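Local coordinates for Alr1585 protein (Nostoc sp., PDB 5C2I) that probably uses a haem and hydrogen peroxide to oxidise dyes and other substrates, as a dye-decolorizing (DyP-type) peroxidase, at residues A[253-258]-A[395-400]; A[31-36]-A[387-392]; A[355-360]-A[402-407]. The protein carries 1 engineered substitution. One frame throughout, in Å; residues are numbered along the deposited sequence.

Contacts 1 and 2 share the C-terminal antiparallel sheet; contact 3 lies off it, between helix 397-405 and the 355-360 segment. From the N terminus, the loop 31-36 comes first and waits some 350 residues for its partner, strand segment 387-392, in contact 2. Next comes strand segment 253-258, which closes on 395-400 in contact 1; last, 355-360 closes the shortest loop, on 402-407, in contact 3. Each pair of contacts crosses, and none nests. Contacts 1 and 2 meet in the sheet, where V255 N lies 2.9 Å from C388 O. Contact 2 ties the N-terminal loop to that sheet; contact 1 joins helix 397-405 to strand 250-261, and contact 3 joins the same helix to 355-360.

Contact 1: A[253-258]-A[395-400]; sequences YLVYRK and NQFNFM. With HEM (protoporphyrin IX containing Fe), chain E; EDO (1,2-ethanediol), chain G.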
# COMPACT_ATOMS: atom_id res chain seq x y z
N TYR A 253 18.21 13.15 -33.13
CA TYR A 253 17.76 14.48 -32.81
C TYR A 253 16.61 14.45 -31.80
O TYR A 253 15.66 13.70 -31.97
CB TYR A 253 17.30 15.22 -34.07
CG TYR A 253 18.42 15.55 -35.01
CD1 TYR A 253 19.27 16.64 -34.74
CD2 TYR A 253 18.66 14.79 -36.15
CE1 TYR A 253 20.33 16.93 -35.58
CE2 TYR A 253 19.68 15.12 -37.04
CZ TYR A 253 20.51 16.20 -36.75
OH TYR A 253 21.54 16.51 -37.62
N LEU A 254 16.75 15.26 -30.76
CA LEU A 254 15.81 15.37 -29.69
C LEU A 254 15.00 16.66 -29.82
O LEU A 254 15.56 17.75 -29.96
CB LEU A 254 16.52 15.36 -28.34
CG LEU A 254 15.67 15.63 -27.11
CD1 LEU A 254 14.64 14.56 -26.84
CD2 LEU A 254 16.54 15.85 -25.87
N VAL A 255 13.69 16.54 -29.71
CA VAL A 255 12.79 17.69 -29.53
C VAL A 255 12.38 17.64 -28.06
O VAL A 255 11.90 16.61 -27.59
CB VAL A 255 11.54 17.53 -30.41
CG1 VAL A 255 10.45 18.55 -30.01
CG2 VAL A 255 11.88 17.65 -31.87
N TYR A 256 12.57 18.74 -27.34
CA TYR A 256 12.15 18.88 -25.93
C TYR A 256 11.21 20.06 -25.84
O TYR A 256 11.57 21.16 -26.27
CB TYR A 256 13.38 19.11 -25.02
CG TYR A 256 13.10 19.02 -23.54
CD1 TYR A 256 12.23 19.94 -22.89
CD2 TYR A 256 13.66 18.05 -22.79
CE1 TYR A 256 11.95 19.82 -21.55
CE2 TYR A 256 13.42 17.96 -21.42
CZ TYR A 256 12.56 18.82 -20.81
OH TYR A 256 12.33 18.71 -19.47
N ARG A 257 10.00 19.84 -25.32
CA ARG A 257 8.98 20.87 -25.16
C ARG A 257 8.27 20.69 -23.85
O ARG A 257 7.79 19.57 -23.56
CB ARG A 257 7.98 20.83 -26.31
CG ARG A 257 8.59 21.25 -27.66
CD ARG A 257 7.74 20.87 -28.86
NE ARG A 257 6.47 21.58 -28.99
CZ ARG A 257 6.32 22.82 -29.44
NH1 ARG A 257 7.36 23.61 -29.74
NH2 ARG A 257 5.10 23.31 -29.57
N LYS A 258 8.21 21.76 -23.05
CA LYS A 258 7.47 21.72 -21.80
C LYS A 258 6.01 22.14 -22.08
O LYS A 258 5.78 23.27 -22.51
CB LYS A 258 8.10 22.60 -20.76
CG LYS A 258 7.35 22.59 -19.44
CD LYS A 258 8.11 23.34 -18.33
CE LYS A 258 7.42 23.17 -16.97
NZ LYS A 258 8.16 23.79 -15.83
N ASN A 395 10.99 16.65 -41.11
CA ASN A 395 10.11 15.62 -41.65
C ASN A 395 9.34 14.81 -40.60
O ASN A 395 8.38 14.11 -40.93
CB ASN A 395 10.92 14.65 -42.48
CG ASN A 395 10.01 13.78 -43.34
OD1 ASN A 395 9.26 14.29 -44.14
ND2 ASN A 395 10.08 12.47 -43.15
N GLN A 396 9.70 14.95 -39.32
CA GLN A 396 9.07 14.16 -38.25
C GLN A 396 8.33 15.08 -37.27
O GLN A 396 7.26 15.54 -37.63
CB GLN A 396 10.08 13.15 -37.64
CG GLN A 396 10.45 12.14 -38.74
CD GLN A 396 11.60 11.20 -38.43
OE1 GLN A 396 12.76 11.46 -38.77
NE2 GLN A 396 11.29 10.10 -37.76
N PHE A 397 8.87 15.42 -36.10
CA PHE A 397 8.10 16.27 -35.20
C PHE A 397 7.51 17.53 -35.87
O PHE A 397 6.33 17.84 -35.67
CB PHE A 397 8.86 16.69 -33.94
CG PHE A 397 8.15 17.73 -33.17
CD1 PHE A 397 7.11 17.37 -32.31
CD2 PHE A 397 8.42 19.07 -33.34
CE1 PHE A 397 6.37 18.37 -31.65
CE2 PHE A 397 7.70 20.04 -32.69
CZ PHE A 397 6.67 19.69 -31.84
N ASN A 398 8.34 18.34 -36.53
CA ASN A 398 7.83 19.60 -37.07
C ASN A 398 6.71 19.37 -38.08
O ASN A 398 5.74 20.16 -38.15
CB ASN A 398 8.92 20.46 -37.71
CG ASN A 398 9.72 21.27 -36.71
OD1 ASN A 398 9.72 21.01 -35.51
ND2 ASN A 398 10.44 22.26 -37.21
N PHE A 399 6.88 18.33 -38.89
CA PHE A 399 5.89 17.93 -39.89
C PHE A 399 4.58 17.53 -39.23
O PHE A 399 3.52 18.00 -39.61
CB PHE A 399 6.45 16.79 -40.73
CG PHE A 399 5.71 16.52 -42.00
CD1 PHE A 399 4.54 15.75 -41.99
CD2 PHE A 399 6.21 16.98 -43.22
CE1 PHE A 399 3.86 15.50 -43.18
CE2 PHE A 399 5.54 16.70 -44.40
CZ PHE A 399 4.34 15.99 -44.38
N MET A 400 4.67 16.70 -38.18
CA MET A 400 3.53 16.20 -37.49
C MET A 400 2.72 17.36 -36.88
O MET A 400 1.49 17.42 -37.03
CB MET A 400 3.95 15.19 -36.45
CG MET A 400 2.85 14.46 -35.75
SD MET A 400 3.51 13.19 -34.65
CE MET A 400 3.99 11.97 -35.86
CHA HEM E . -0.48 9.47 -28.88
CHB HEM E . -1.56 12.52 -25.30
CHC HEM E . 1.36 15.83 -27.28
CHD HEM E . 2.21 12.85 -30.96
C1A HEM E . -1.05 10.02 -27.74
C2A HEM E . -2.01 9.37 -26.91
C3A HEM E . -2.31 10.22 -25.91
C4A HEM E . -1.52 11.38 -26.11
CMA HEM E . -3.24 10.00 -24.75
CAA HEM E . -2.60 7.96 -27.08
CBA HEM E . -1.84 6.79 -26.46
CGA HEM E . -0.47 6.70 -27.08
O1A HEM E . -0.27 6.11 -28.18
O2A HEM E . 0.47 7.24 -26.48
C1B HEM E . -0.81 13.67 -25.53
C2B HEM E . -0.80 14.81 -24.65
C3B HEM E . 0.03 15.70 -25.16
C4B HEM E . 0.50 15.13 -26.43
CMB HEM E . -1.56 14.91 -23.38
CAB HEM E . 0.49 17.02 -24.66
CBB HEM E . 0.49 17.38 -23.37
C1C HEM E . 1.82 15.33 -28.50
C2C HEM E . 2.54 16.03 -29.45
C3C HEM E . 2.76 15.18 -30.50
C4C HEM E . 2.18 13.96 -30.17
CMC HEM E . 3.06 17.44 -29.35
CAC HEM E . 3.42 15.43 -31.78
CBC HEM E . 3.51 16.56 -32.45
C1D HEM E . 1.61 11.65 -30.58
C2D HEM E . 1.73 10.45 -31.41
C3D HEM E . 0.95 9.53 -30.87
C4D HEM E . 0.40 10.17 -29.66
CMD HEM E . 2.55 10.27 -32.67
CAD HEM E . 0.79 8.12 -31.35
CBD HEM E . -0.29 7.96 -32.43
CGD HEM E . -0.36 6.54 -32.87
O1D HEM E . -1.46 5.99 -32.80
O2D HEM E . 0.66 5.91 -33.32
NA HEM E . -0.82 11.28 -27.28
NB HEM E . -0.10 13.94 -26.58
NC HEM E . 1.51 14.09 -28.98
ND HEM E . 0.74 11.47 -29.58
FE HEM E . 0.31 12.68 -28.14
C1 EDO G . 13.29 10.52 -42.18
O1 EDO G . 12.58 11.61 -41.57
C2 EDO G . 12.45 9.30 -42.55
O2 EDO G . 11.65 8.74 -41.50
O HOH W 1 2.23 12.11 -26.94
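V255 and R257, two residues apart on strand 250-261, receive the ring of F397 from the first turn of helix 397-405, so a helix packs on the antiparallel sheet of the C-terminal DyP domain, beside the haem. The apolar contact is a CH-pi one: V255 CG1 sits over one face of the F397 ring, 3.9 Å from its centroid and 11° off the normal, while CG2 of the same valine rests on F397 CB at 3.8 Å. The CB of F397 points to the strand, and CG anti to the backbone N (chi1 170°) helps to bring the ring under V255 CG1.

R257 crosses the far end of the ring at about a right angle. F397 CZ meets R257 CD at 3.4 Å and lies over one face of the guanidinium, whose plane is tilted 43° from the ring; R257 NH2 makes a salt bridge to D134 OD1. L132 also touches both F397 and R257.

Polar bonds hold the start of the helix. Q396 occupies the N-cap position, its carbonyl O taking M400 N at 2.9 Å, and F397 N is bound by Q390 OE1.

F397 and M400 of this helix also line the haem pocket. F397 CE1 is 3.5 Å from haem CBC, and M400 SD lies 3.6 Å from haem CAC.

Contact 2: A[31-36]-A[387-392]; sequences QGNILK and LCFQSN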
# COMPACT_ATOMS: atom_id res chain seq x y z
N GLN A 31 24.02 6.34 -27.64
CA GLN A 31 23.43 6.56 -26.31
C GLN A 31 22.11 5.77 -26.15
O GLN A 31 21.39 5.52 -27.11
CB GLN A 31 23.13 8.04 -26.07
CG GLN A 31 24.38 8.89 -25.92
CD GLN A 31 24.07 10.27 -25.40
OE1 GLN A 31 23.43 10.43 -24.34
NE2 GLN A 31 24.52 11.28 -26.12
N GLY A 32 21.81 5.38 -24.92
CA GLY A 32 20.53 4.78 -24.56
C GLY A 32 19.36 5.76 -24.63
O GLY A 32 19.54 6.94 -24.94
N ASN A 33 18.16 5.22 -24.37
CA ASN A 33 16.90 5.98 -24.36
C ASN A 33 16.40 6.38 -25.73
O ASN A 33 15.33 7.00 -25.84
CB ASN A 33 17.02 7.22 -23.45
CG ASN A 33 15.68 7.78 -22.99
OD1 ASN A 33 14.72 7.04 -22.73
ND2 ASN A 33 15.62 9.10 -22.86
N ILE A 34 17.10 5.98 -26.78
CA ILE A 34 16.72 6.34 -28.12
C ILE A 34 15.95 5.17 -28.78
O ILE A 34 14.77 5.29 -29.00
CB ILE A 34 17.95 6.77 -28.94
CG1 ILE A 34 18.57 8.05 -28.30
CG2 ILE A 34 17.57 7.08 -30.38
CD1 ILE A 34 19.99 8.38 -28.81
N LEU A 35 16.64 4.04 -29.02
CA LEU A 35 15.99 2.86 -29.57
C LEU A 35 14.98 2.21 -28.62
O LEU A 35 14.01 1.59 -29.09
CB LEU A 35 17.01 1.83 -30.02
CG LEU A 35 17.99 2.31 -31.08
CD1 LEU A 35 18.94 1.19 -31.45
CD2 LEU A 35 17.28 2.87 -32.32
N LYS A 36 15.23 2.35 -27.32
CA LYS A 36 14.33 1.86 -26.29
C LYS A 36 14.42 2.80 -25.12
O LYS A 36 15.50 3.20 -24.70
CB LYS A 36 14.72 0.42 -25.86
CG LYS A 36 13.84 -0.19 -24.76
CD LYS A 36 13.96 -1.72 -24.76
CE LYS A 36 13.36 -2.34 -23.50
NZ LYS A 36 11.93 -1.90 -23.37
N LEU A 387 9.39 14.75 -24.90
CA LEU A 387 10.66 14.46 -25.58
C LEU A 387 10.38 13.49 -26.70
O LEU A 387 9.67 12.51 -26.48
CB LEU A 387 11.66 13.80 -24.64
CG LEU A 387 12.36 14.68 -23.58
CD1 LEU A 387 11.42 15.00 -22.43
CD2 LEU A 387 13.57 13.94 -23.04
N CYS A 388 10.93 13.74 -27.89
CA CYS A 388 10.89 12.73 -28.93
C CYS A 388 12.16 12.74 -29.76
O CYS A 388 12.83 13.78 -29.86
CB CYS A 388 9.64 12.87 -29.80
SG CYS A 388 9.65 14.23 -30.99
N PHE A 389 12.44 11.58 -30.37
CA PHE A 389 13.58 11.35 -31.20
C PHE A 389 13.19 11.09 -32.65
O PHE A 389 12.08 10.57 -32.94
CB PHE A 389 14.42 10.18 -30.66
CG PHE A 389 15.16 10.49 -29.42
CD1 PHE A 389 16.30 11.32 -29.44
CD2 PHE A 389 14.77 9.92 -28.19
CE1 PHE A 389 16.97 11.60 -28.25
CE2 PHE A 389 15.46 10.20 -27.03
CZ PHE A 389 16.56 11.03 -27.05
N GLN A 390 14.09 11.45 -33.55
CA GLN A 390 13.89 11.32 -34.97
C GLN A 390 15.21 11.57 -35.67
O GLN A 390 16.15 12.13 -35.06
CB GLN A 390 12.90 12.31 -35.51
CG GLN A 390 13.21 13.75 -35.14
CD GLN A 390 12.29 14.28 -34.06
OE1 GLN A 390 11.14 14.57 -34.32
NE2 GLN A 390 12.82 14.45 -32.85
N SER A 391 15.32 11.13 -36.92
CA SER A 391 16.49 11.42 -37.71
C SER A 391 16.38 12.76 -38.47
O SER A 391 17.38 13.26 -38.99
CB SER A 391 16.77 10.31 -38.71
OG SER A 391 15.67 10.13 -39.59
N ASN A 392 15.17 13.31 -38.57
CA ASN A 392 14.91 14.50 -39.35
C ASN A 392 13.75 15.28 -38.73
O ASN A 392 12.57 14.87 -38.85
CB ASN A 392 14.59 14.13 -40.82
CG ASN A 392 14.43 15.34 -41.73
OD1 ASN A 392 13.89 16.34 -41.36
ND2 ASN A 392 14.85 15.20 -42.95
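N33 O accepts a hydrogen bond from R365 NE and also touches F389 CE2 at 3.4 Å. R365 reaches I34 O as well, through NH2, so one guanidinium pins two successive carbonyls of the loop 31-36. This loop, between helix 24-29 and strand 42-50, is laid on strand 383-390 of the C-terminal antiparallel sheet, joining the N-terminal and C-terminal halves of the DyP fold in the buried interior.

N33 has left-handed backbone angles (phi 74°); its OD1 accepts H38 N, and separately its backbone N bonds Q76 OE1.

The apolar part is a single CH-pi contact. I34 CG1 stands over the centre of the F389 ring, 3.8 Å from its centroid and 12° off the normal, and the two side chains cross at about a right angle. The CB of F389 points to the loop, and chi1 of -72°, with CG anti to the carbonyl carbon, helps to turn one face of the ring to I34 CG1. F97 and S252 touch F389 as well, while I34 also packs on I237 and A458. Among the ring atoms, CZ of F389 comes nearest to I34 CG1, at 3.8 Å.

Contact 3: A[355-360]-A[402-407]; sequences KEERGH and SRWANP. With EDO (1,2-ethanediol), chain G.
W404 sends its indole to the 355-360 segment, where H360 and E357 receive the rim of the six-membered ring. From CB the path is set by chi1 of -70°, which puts CG anti to the carbonyl carbon, and the five-membered ring serves as the bridge across to that segment. Beyond it, CZ2 meets H360 CD2 at 3.5 Å and stands 4.0 Å from E357 CG. At the outer rim CH2 is the busiest atom: E357 O lies at the ring edge, near its plane, 3.6 Å away, with H360 CB at 3.7 Å and E357 CG at 3.8 Å. Next to it, CZ3 grazes H360 CB.

In the C-terminal DyP domain the indole thus spans from helix 397-405, which makes a wider pi-type turn at 402-405, to E357 of helix 350-358 and H360 in the loop after it; the W404 side chain is about 7 Å from the haem. The imidazole is set at 80° to the indole, an oblique pairing with centroids 5.2 Å apart. H360 is held by N395 O at ND1 and stacks with F399, whereas the E357 carboxylate is bound to T340 OG1 and G338 N. Replacing W404 by an alanine would probably leave H360 CD2 and E357 CG without their apolar neighbour and open a gap between helix 397-405 and the 355-360 segment. E357 O, besides meeting CH2, accepts H360 N at 3.2 Å.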
# COMPACT_ATOMS: atom_id res chain seq x y z
N LYS A 355 4.41 4.24 -47.05
CA LYS A 355 5.80 4.25 -46.55
C LYS A 355 6.20 5.70 -46.21
O LYS A 355 6.80 5.95 -45.19
CB LYS A 355 6.77 3.62 -47.55
CG LYS A 355 6.73 2.12 -47.53
CD LYS A 355 7.90 1.52 -48.31
CE LYS A 355 7.68 0.02 -48.46
NZ LYS A 355 6.86 -0.29 -49.65
N GLU A 356 5.87 6.63 -47.09
CA GLU A 356 6.17 8.02 -46.89
C GLU A 356 5.45 8.56 -45.66
O GLU A 356 6.03 9.26 -44.83
CB GLU A 356 5.75 8.80 -48.15
CG GLU A 356 6.39 10.14 -48.28
CD GLU A 356 5.99 10.80 -49.58
OE1 GLU A 356 6.31 10.21 -50.67
OE2 GLU A 356 5.34 11.88 -49.53
N GLU A 357 4.15 8.24 -45.54
CA GLU A 357 3.39 8.62 -44.33
C GLU A 357 4.07 8.10 -43.06
O GLU A 357 4.20 8.83 -42.06
CB GLU A 357 1.97 8.07 -44.41
CG GLU A 357 1.07 8.52 -43.29
CD GLU A 357 -0.22 7.77 -43.26
OE1 GLU A 357 -1.06 8.00 -44.15
OE2 GLU A 357 -0.37 6.88 -42.36
N ARG A 358 4.48 6.83 -43.08
CA ARG A 358 5.13 6.21 -41.91
C ARG A 358 6.49 6.84 -41.58
O ARG A 358 6.96 6.74 -40.45
CB ARG A 358 5.25 4.69 -42.11
CG ARG A 358 3.92 3.94 -42.08
CD ARG A 358 4.04 2.54 -42.70
NE ARG A 358 5.04 1.72 -42.02
CZ ARG A 358 4.85 1.04 -40.90
NH1 ARG A 358 3.68 1.03 -40.29
NH2 ARG A 358 5.85 0.32 -40.39
N GLY A 359 7.10 7.50 -42.57
CA GLY A 359 8.40 8.14 -42.38
C GLY A 359 8.32 9.38 -41.51
O GLY A 359 9.36 9.87 -41.03
N HIS A 360 7.10 9.87 -41.25
CA HIS A 360 6.89 11.02 -40.38
C HIS A 360 6.77 10.69 -38.91
O HIS A 360 6.65 11.60 -38.08
CB HIS A 360 5.66 11.84 -40.80
CG HIS A 360 5.68 12.28 -42.23
ND1 HIS A 360 6.65 13.13 -42.74
CD2 HIS A 360 4.89 11.93 -43.27
CE1 HIS A 360 6.41 13.33 -44.03
NE2 HIS A 360 5.36 12.59 -44.38
N SER A 402 3.01 20.77 -37.58
CA SER A 402 2.67 21.86 -38.47
C SER A 402 1.78 21.47 -39.64
O SER A 402 0.97 22.28 -40.09
CB SER A 402 3.94 22.59 -38.94
OG SER A 402 4.65 21.83 -39.91
N ARG A 403 1.94 20.25 -40.15
CA ARG A 403 1.22 19.81 -41.34
C ARG A 403 0.03 18.93 -41.03
O ARG A 403 -0.89 18.80 -41.84
CB ARG A 403 2.18 19.08 -42.30
CG ARG A 403 3.44 19.89 -42.66
CD ARG A 403 3.22 20.81 -43.83
NE ARG A 403 2.85 20.10 -45.07
CZ ARG A 403 3.68 19.77 -46.08
NH1 ARG A 403 4.97 20.08 -46.03
NH2 ARG A 403 3.20 19.12 -47.14
N TRP A 404 0.07 18.24 -39.90
CA TRP A 404 -1.01 17.30 -39.51
C TRP A 404 -1.88 17.85 -38.38
O TRP A 404 -3.08 18.08 -38.58
CB TRP A 404 -0.43 15.93 -39.15
CG TRP A 404 0.11 15.18 -40.36
CD1 TRP A 404 0.02 15.55 -41.69
CD2 TRP A 404 0.72 13.88 -40.35
NE1 TRP A 404 0.60 14.59 -42.47
CE2 TRP A 404 1.01 13.55 -41.67
CE3 TRP A 404 1.05 12.97 -39.34
CZ2 TRP A 404 1.62 12.31 -42.03
CZ3 TRP A 404 1.69 11.77 -39.68
CH2 TRP A 404 1.96 11.46 -41.01
N ALA A 405 -1.30 18.09 -37.22
CA ALA A 405 -2.06 18.54 -36.07
C ALA A 405 -2.71 19.92 -36.24
O ALA A 405 -3.92 20.07 -36.02
CB ALA A 405 -1.23 18.47 -34.80
N ASN A 406 -1.95 20.91 -36.64
CA ASN A 406 -2.46 22.27 -36.73
C ASN A 406 -3.49 22.54 -37.83
O ASN A 406 -4.48 23.20 -37.56
CB ASN A 406 -1.31 23.27 -36.87
CG ASN A 406 -0.42 23.33 -35.64
OD1 ASN A 406 -0.72 22.77 -34.59
ND2 ASN A 406 0.69 24.03 -35.78
N PRO A 407 -3.26 22.04 -39.06
CA PRO A 407 -4.11 22.58 -40.13
C PRO A 407 -5.57 22.12 -40.08
O PRO A 407 -5.86 20.94 -39.82
CB PRO A 407 -3.46 22.05 -41.40
CG PRO A 407 -2.02 21.82 -41.03
CD PRO A 407 -2.10 21.31 -39.61
C1 EDO G . 13.29 10.52 -42.18
O1 EDO G . 12.58 11.61 -41.57
C2 EDO G . 12.45 9.30 -42.55
O2 EDO G . 11.65 8.74 -41.50